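Local coordinates for protein 3-dehydroquinate dehydratase (Clostridium difficile, PDB 3JS3) that catalyses the cis-dehydration of 3-dehydroquinate to 3-dehydroshikimate, the third step of the chorismate pathway, through an imine formed between an active-site lysine and its substrate, at residues D171-A176 against A200-I205; I204-M209 against F223-T228. All blocks are in the same frame, centred on the assembly; numbering follows the deposited sequence.

Contact 1: residues D171-A176 against A200-I205; sequences DLPKIA and ADRPII. With DHS (3-amino-4,5-dihydroxy-cyclohex-1-enecarboxylate), chain E.
Lys174 and Ile205 stand side by side on one face of a parallel sheet, their CB atoms 4.0 Å apart. The two side chains then take different courses. CG of Lys174 is turned anti to its backbone nitrogen (chi1 174°), and the rest of the chain runs on fully extended, passing close to CG2 of Ile205 near its root and carrying NZ to the bound ligand, where it is joined covalently to C3 of DHS at 1.3 Å. Ile205 instead sends CG1 and CD1 back along the sheet, where the CD1 methyl meets CB of Leu172, on the same face. Farther out on Leu172, CD2 presses on CB of Pro203 at 3.4 Å, tighter than ordinary van der Waals contact, the leucine branch lying aslant the ring.

Pro173 faces the other way, and CG of its ring rests against the CG2 methyl of Ile204, with helix 155-167 covering it by way of Leu162 and Met165. At the outer end the contact thins to the aliphatic part of Arg202, whose CG lies 3.2 Å from the carbonyl O of Asp171. OD2 of Asp171 is hydrogen-bonded by the backbone N of Val142 and by NE2 of His136.

The backbone bonds set the pairing of Lys174 with Ile205. Ile205 N donates to Pro173 O at 2.8 Å, nearly in line with the carbonyl, and Ile205 O accepts from Ile175 N at 3.0 Å. One residue thus bonds to the two that flank Lys174, an arrangement that should steady the root of the catalytic chain. Neighbouring parallel strands joined through helix 182-199 form the beta-alpha-beta unit of a TIM barrel, here bearing the Schiff-base lysine of a type I dehydroquinase.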
loop_
_atom_site.group_PDB
_atom_site.type_symbol
_atom_site.label_atom_id
_atom_site.label_comp_id
_atom_site.label_asym_id
_atom_site.label_seq_id
_atom_site.Cartn_x
_atom_site.Cartn_y
_atom_site.Cartn_z
ATOM N N ASP A 171 -15.188 -16.892 14.312
ATOM C CA ASP A 171 -15.980 -16.030 13.451
ATOM C C ASP A 171 -15.023 -15.243 12.548
ATOM O O ASP A 171 -15.381 -14.900 11.427
ATOM C CB ASP A 171 -16.806 -15.073 14.287
ATOM C CG ASP A 171 -17.827 -15.781 15.114
ATOM O OD1 ASP A 171 -18.842 -16.196 14.540
ATOM O OD2 ASP A 171 -17.624 -15.893 16.345
ATOM N N LEU A 172 -13.803 -14.996 13.045
ATOM C CA LEU A 172 -12.760 -14.252 12.331
ATOM C C LEU A 172 -11.341 -14.768 12.626
ATOM O O LEU A 172 -10.746 -14.427 13.666
ATOM C CB LEU A 172 -12.816 -12.776 12.732
ATOM C CG LEU A 172 -14.032 -11.930 12.337
ATOM C CD1 LEU A 172 -14.067 -10.673 13.167
ATOM C CD2 LEU A 172 -14.042 -11.606 10.846
ATOM N N PRO A 173 -10.792 -15.618 11.738
ATOM C CA PRO A 173 -9.421 -16.034 11.976
ATOM C C PRO A 173 -8.499 -14.814 11.851
ATOM O O PRO A 173 -8.716 -13.955 11.003
ATOM C CB PRO A 173 -9.132 -17.019 10.844
ATOM C CG PRO A 173 -10.431 -17.367 10.247
ATOM C CD PRO A 173 -11.417 -16.313 10.605
ATOM N N LYS A 174 -7.475 -14.748 12.687
ATOM C CA LYS A 174 -6.542 -13.645 12.646
ATOM C C LYS A 174 -5.114 -14.154 12.760
ATOM O O LYS A 174 -4.807 -14.920 13.678
ATOM C CB LYS A 174 -6.777 -12.725 13.828
ATOM C CG LYS A 174 -5.748 -11.635 13.927
ATOM C CD LYS A 174 -5.925 -10.786 15.161
ATOM C CE LYS A 174 -4.800 -9.800 15.280
ATOM N NZ LYS A 174 -4.750 -9.047 16.564
ATOM N N ILE A 175 -4.246 -13.715 11.851
ATOM C CA ILE A 175 -2.851 -14.083 11.943
ATOM C C ILE A 175 -1.960 -12.862 11.672
ATOM O O ILE A 175 -2.179 -12.111 10.714
ATOM C CB ILE A 175 -2.486 -15.267 10.990
ATOM C CG1 ILE A 175 -1.206 -15.943 11.471
ATOM C CG2 ILE A 175 -2.333 -14.805 9.544
ATOM C CD1 ILE A 175 -0.805 -17.219 10.677
ATOM N N ALA A 176 -0.992 -12.646 12.557
ATOM C CA ALA A 176 0.008 -11.598 12.392
ATOM C C ALA A 176 1.378 -12.292 12.287
ATOM O O ALA A 176 1.705 -13.130 13.106
ATOM C CB ALA A 176 0.003 -10.651 13.557
ATOM N N ALA A 200 -11.185 -19.558 2.287
ATOM C CA ALA A 200 -11.970 -18.796 3.281
ATOM C C ALA A 200 -13.468 -18.943 3.102
ATOM O O ALA A 200 -13.977 -18.902 1.992
ATOM C CB ALA A 200 -11.596 -17.322 3.268
ATOM N N ASP A 201 -14.154 -19.097 4.232
ATOM C CA ASP A 201 -15.594 -19.257 4.297
ATOM C C ASP A 201 -16.235 -18.073 5.028
ATOM O O ASP A 201 -17.459 -17.975 5.127
ATOM C CB ASP A 201 -15.898 -20.540 5.068
ATOM C CG ASP A 201 -17.327 -20.945 4.962
ATOM O OD1 ASP A 201 -18.057 -20.312 4.164
ATOM O OD2 ASP A 201 -17.717 -21.910 5.659
ATOM N N ARG A 202 -15.400 -17.207 5.589
ATOM C CA ARG A 202 -15.863 -16.010 6.280
ATOM C C ARG A 202 -14.733 -14.989 6.261
ATOM O O ARG A 202 -13.690 -15.262 5.663
ATOM C CB ARG A 202 -16.324 -16.323 7.709
ATOM C CG ARG A 202 -15.283 -16.663 8.801
ATOM C CD ARG A 202 -14.971 -18.128 9.061
ATOM N NE ARG A 202 -16.158 -18.980 8.975
ATOM C CZ ARG A 202 -16.306 -20.164 9.563
ATOM N NH1 ARG A 202 -17.429 -20.846 9.368
ATOM N NH2 ARG A 202 -15.369 -20.655 10.369
ATOM N N PRO A 203 -14.917 -13.821 6.900
ATOM C CA PRO A 203 -13.836 -12.847 6.860
ATOM C C PRO A 203 -12.633 -13.285 7.688
ATOM O O PRO A 203 -12.789 -14.038 8.642
ATOM C CB PRO A 203 -14.458 -11.580 7.435
ATOM C CG PRO A 203 -15.905 -11.877 7.637
ATOM C CD PRO A 203 -16.036 -13.344 7.717
ATOM N N ILE A 204 -11.448 -12.841 7.275
ATOM C CA ILE A 204 -10.206 -13.149 7.943
ATOM C C ILE A 204 -9.474 -11.847 8.183
ATOM O O ILE A 204 -9.722 -10.845 7.504
ATOM C CB ILE A 204 -9.301 -14.096 7.108
ATOM C CG1 ILE A 204 -8.944 -13.460 5.766
ATOM C CG2 ILE A 204 -9.979 -15.474 6.894
ATOM C CD1 ILE A 204 -7.991 -14.280 4.902
ATOM N N ILE A 205 -8.562 -11.869 9.153
ATOM C CA ILE A 205 -7.779 -10.700 9.494
ATOM C C ILE A 205 -6.314 -11.103 9.378
ATOM O O ILE A 205 -5.940 -12.087 9.956
ATOM C CB ILE A 205 -8.039 -10.256 10.938
ATOM C CG1 ILE A 205 -9.538 -10.001 11.187
ATOM C CG2 ILE A 205 -7.257 -9.006 11.209
ATOM C CD1 ILE A 205 -9.927 -9.802 12.687
HETATM C C1 DHS E . -2.600 -6.205 16.178
HETATM C C3 DHS E . -4.186 -7.945 17.054
HETATM C C4 DHS E . -4.541 -6.982 18.203
HETATM C C5 DHS E . -3.400 -6.039 18.548
HETATM C C6 DHS E . -2.964 -5.287 17.300
HETATM C C7 DHS E . -1.710 -5.656 15.146
HETATM C C2 DHS E . -3.115 -7.439 16.100
HETATM O O2 DHS E . -4.877 -7.776 19.336
HETATM O O3 DHS E . -3.758 -5.017 19.486
HETATM O O4 DHS E . -0.920 -6.392 14.494
HETATM O O5 DHS E . -1.741 -4.421 14.952
#

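Contact 2: residues I204-M209 against F223-T228; sequences IITMSM and FGSALT. With DHS (3-amino-4,5-dihydroxy-cyclohex-1-enecarboxylate), chain E.
The closing seam of the TIM barrel, where strand 205-208 comes alongside the chain leading into strand 227-229, is held here in part by Ser225. A first torsion that sets OG anti to the backbone nitrogen (chi1 -176°) brings the hydroxyl within bonding distance of Thr206. There OG accepts a hydrogen bond from Thr206 N at 3.0 Å, almost straight at 174°, so a side-chain oxygen serves where regular strand pairing would use a carbonyl. A second bond, Ala226 N to Ile204 O at 2.9 Å, approaches the oxygen nearly end-on.

Direct backbone pairing is sparse at this join between the seventh and eighth strands of the eight-stranded barrel, and waters span part of it. One molecule donates to both Thr206 O and Leu227 O, spanning the two backbones; another accepts from Ile204 N, though its approach to Gly224 O is too short to be relied on. Gly224, which has positive phi, is the first residue past the preceding helix.

Apolar contact lies beside these bonds. Ile205 and Leu227 meet at a slant, CG1 of the isoleucine 4.0 Å from CB of the leucine and their CD1 methyls nearly as close, while CG2 of Ile205 rests against Leu227 O at 3.5 Å. OG1 of Thr206 lies against CB of Ser225 and is hydrogen-bonded to OG1 of Thr192 on helix 182-199. Farther along the strand, the bent chain of Met207 brings CG to 3.6 Å from O4 of DHS.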
loop_
_atom_site.group_PDB
_atom_site.type_symbol
_atom_site.label_atom_id
_atom_site.label_comp_id
_atom_site.label_asym_id
_atom_site.label_seq_id
_atom_site.Cartn_x
_atom_site.Cartn_y
_atom_site.Cartn_z
ATOM N N ILE A 204 -11.448 -12.841 7.275
ATOM C CA ILE A 204 -10.206 -13.149 7.943
ATOM C C ILE A 204 -9.474 -11.847 8.183
ATOM O O ILE A 204 -9.722 -10.845 7.504
ATOM C CB ILE A 204 -9.301 -14.096 7.108
ATOM C CG1 ILE A 204 -8.944 -13.460 5.766
ATOM C CG2 ILE A 204 -9.979 -15.474 6.894
ATOM C CD1 ILE A 204 -7.991 -14.280 4.902
ATOM N N ILE A 205 -8.562 -11.869 9.153
ATOM C CA ILE A 205 -7.779 -10.700 9.494
ATOM C C ILE A 205 -6.314 -11.103 9.378
ATOM O O ILE A 205 -5.940 -12.087 9.956
ATOM C CB ILE A 205 -8.039 -10.256 10.938
ATOM C CG1 ILE A 205 -9.538 -10.001 11.187
ATOM C CG2 ILE A 205 -7.257 -9.006 11.209
ATOM C CD1 ILE A 205 -9.927 -9.802 12.687
ATOM N N THR A 206 -5.505 -10.384 8.601
ATOM C CA THR A 206 -4.097 -10.723 8.488
ATOM C C THR A 206 -3.251 -9.471 8.432
ATOM O O THR A 206 -3.681 -8.441 7.955
ATOM C CB THR A 206 -3.776 -11.483 7.192
ATOM O OG1 THR A 206 -3.856 -10.580 6.083
ATOM C CG2 THR A 206 -4.698 -12.699 6.990
ATOM N N MET A 207 -2.032 -9.579 8.919
ATOM C CA MET A 207 -1.096 -8.491 8.856
ATOM C C MET A 207 0.351 -8.974 8.878
ATOM O O MET A 207 0.693 -10.008 9.500
ATOM C CB MET A 207 -1.289 -7.508 10.004
ATOM C CG MET A 207 -1.327 -8.137 11.398
ATOM S SD MET A 207 -2.969 -8.717 11.880
ATOM C CE MET A 207 -3.761 -7.163 12.201
ATOM N N SER A 208 1.192 -8.198 8.202
ATOM C CA SER A 208 2.634 -8.406 8.202
ATOM C C SER A 208 3.091 -7.249 9.084
ATOM O O SER A 208 2.821 -6.073 8.776
ATOM C CB SER A 208 3.189 -8.308 6.793
ATOM O OG SER A 208 4.585 -8.558 6.742
ATOM N N MET A 209 3.725 -7.584 10.203
ATOM C CA MET A 209 4.196 -6.601 11.176
ATOM C C MET A 209 5.441 -5.782 10.780
ATOM O O MET A 209 6.134 -6.078 9.803
ATOM C CB MET A 209 4.431 -7.298 12.528
ATOM C CG MET A 209 3.124 -7.800 13.205
ATOM S SD MET A 209 3.371 -8.597 14.830
ATOM C CE MET A 209 4.182 -10.118 14.370
ATOM N N PHE A 223 -6.658 -7.352 -1.215
ATOM C CA PHE A 223 -6.124 -8.656 -0.868
ATOM C C PHE A 223 -6.930 -9.589 0.036
ATOM O O PHE A 223 -6.704 -10.810 -0.012
ATOM C CB PHE A 223 -4.670 -8.520 -0.455
ATOM C CG PHE A 223 -3.784 -8.102 -1.588
ATOM C CD1 PHE A 223 -3.283 -9.035 -2.468
ATOM C CD2 PHE A 223 -3.499 -6.769 -1.813
ATOM C CE1 PHE A 223 -2.480 -8.657 -3.532
ATOM C CE2 PHE A 223 -2.710 -6.382 -2.884
ATOM C CZ PHE A 223 -2.198 -7.334 -3.747
ATOM N N GLY A 224 -7.882 -9.051 0.803
ATOM C CA GLY A 224 -8.745 -9.893 1.625
ATOM C C GLY A 224 -8.861 -9.677 3.135
ATOM O O GLY A 224 -9.818 -10.163 3.732
ATOM N N SER A 225 -7.935 -8.958 3.760
ATOM C CA SER A 225 -8.025 -8.717 5.218
ATOM C C SER A 225 -9.211 -7.770 5.495
ATOM O O SER A 225 -9.254 -6.669 4.983
ATOM C CB SER A 225 -6.719 -8.154 5.779
ATOM O OG SER A 225 -6.777 -8.005 7.207
ATOM N N ALA A 226 -10.160 -8.227 6.310
ATOM C CA ALA A 226 -11.423 -7.495 6.603
ATOM C C ALA A 226 -11.332 -6.411 7.695
ATOM O O ALA A 226 -12.250 -5.585 7.872
ATOM C CB ALA A 226 -12.493 -8.512 6.986
ATOM N N LEU A 227 -10.208 -6.401 8.397
ATOM C CA LEU A 227 -9.996 -5.506 9.504
ATOM C C LEU A 227 -8.524 -5.150 9.670
ATOM O O LEU A 227 -7.605 -5.991 9.472
ATOM C CB LEU A 227 -10.564 -6.176 10.733
ATOM C CG LEU A 227 -10.608 -5.470 12.084
ATOM C CD1 LEU A 227 -11.658 -6.142 12.970
ATOM C CD2 LEU A 227 -9.211 -5.504 12.739
ATOM N N THR A 228 -8.294 -3.884 9.982
ATOM C CA THR A 228 -6.967 -3.388 10.139
ATOM C C THR A 228 -6.919 -2.567 11.424
ATOM O O THR A 228 -7.899 -1.919 11.785
ATOM C CB THR A 228 -6.541 -2.648 8.871
ATOM O OG1 THR A 228 -5.189 -2.177 9.006
ATOM C CG2 THR A 228 -7.497 -1.488 8.542
HETATM C C1 DHS E . -2.600 -6.205 16.178
HETATM C C3 DHS E . -4.186 -7.945 17.054
HETATM C C4 DHS E . -4.541 -6.982 18.203
HETATM C C5 DHS E . -3.400 -6.039 18.548
HETATM C C6 DHS E . -2.964 -5.287 17.300
HETATM C C7 DHS E . -1.710 -5.656 15.146
HETATM C C2 DHS E . -3.115 -7.439 16.100
HETATM O O2 DHS E . -4.877 -7.776 19.336
HETATM O O3 DHS E . -3.758 -5.017 19.486
HETATM O O4 DHS E . -0.920 -6.392 14.494
HETATM O O5 DHS E . -1.741 -4.421 14.952
HETATM O O HOH W 1 -11.675 -11.651 4.525
HETATM O O HOH W 2 -4.891 -6.179 9.359
#

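Contacts 1 and 2 share Ile204 and Ile205, and their centres lie about 8 Å apart. Strand 205-208 is bordered by 172-177 along one edge and by 223-228 along the other, carrying the barrel wall from the Schiff-base lysine to the closing seam. Beyond the shared residues, Ile175 O and Met207 N approach to 3.1 Å, a probable hydrogen bond, and CB of Pro203 packs on CB of Ala226 at 3.7 Å. Both contacts reach DHS: Lys174 of contact 1 is bonded covalently to it, and Met207 of segment 204-209 lies beside its carboxylate. Glu50, Arg52, Arg86, Arg217, Ser236 and Gln240 complete the grip on the ligand.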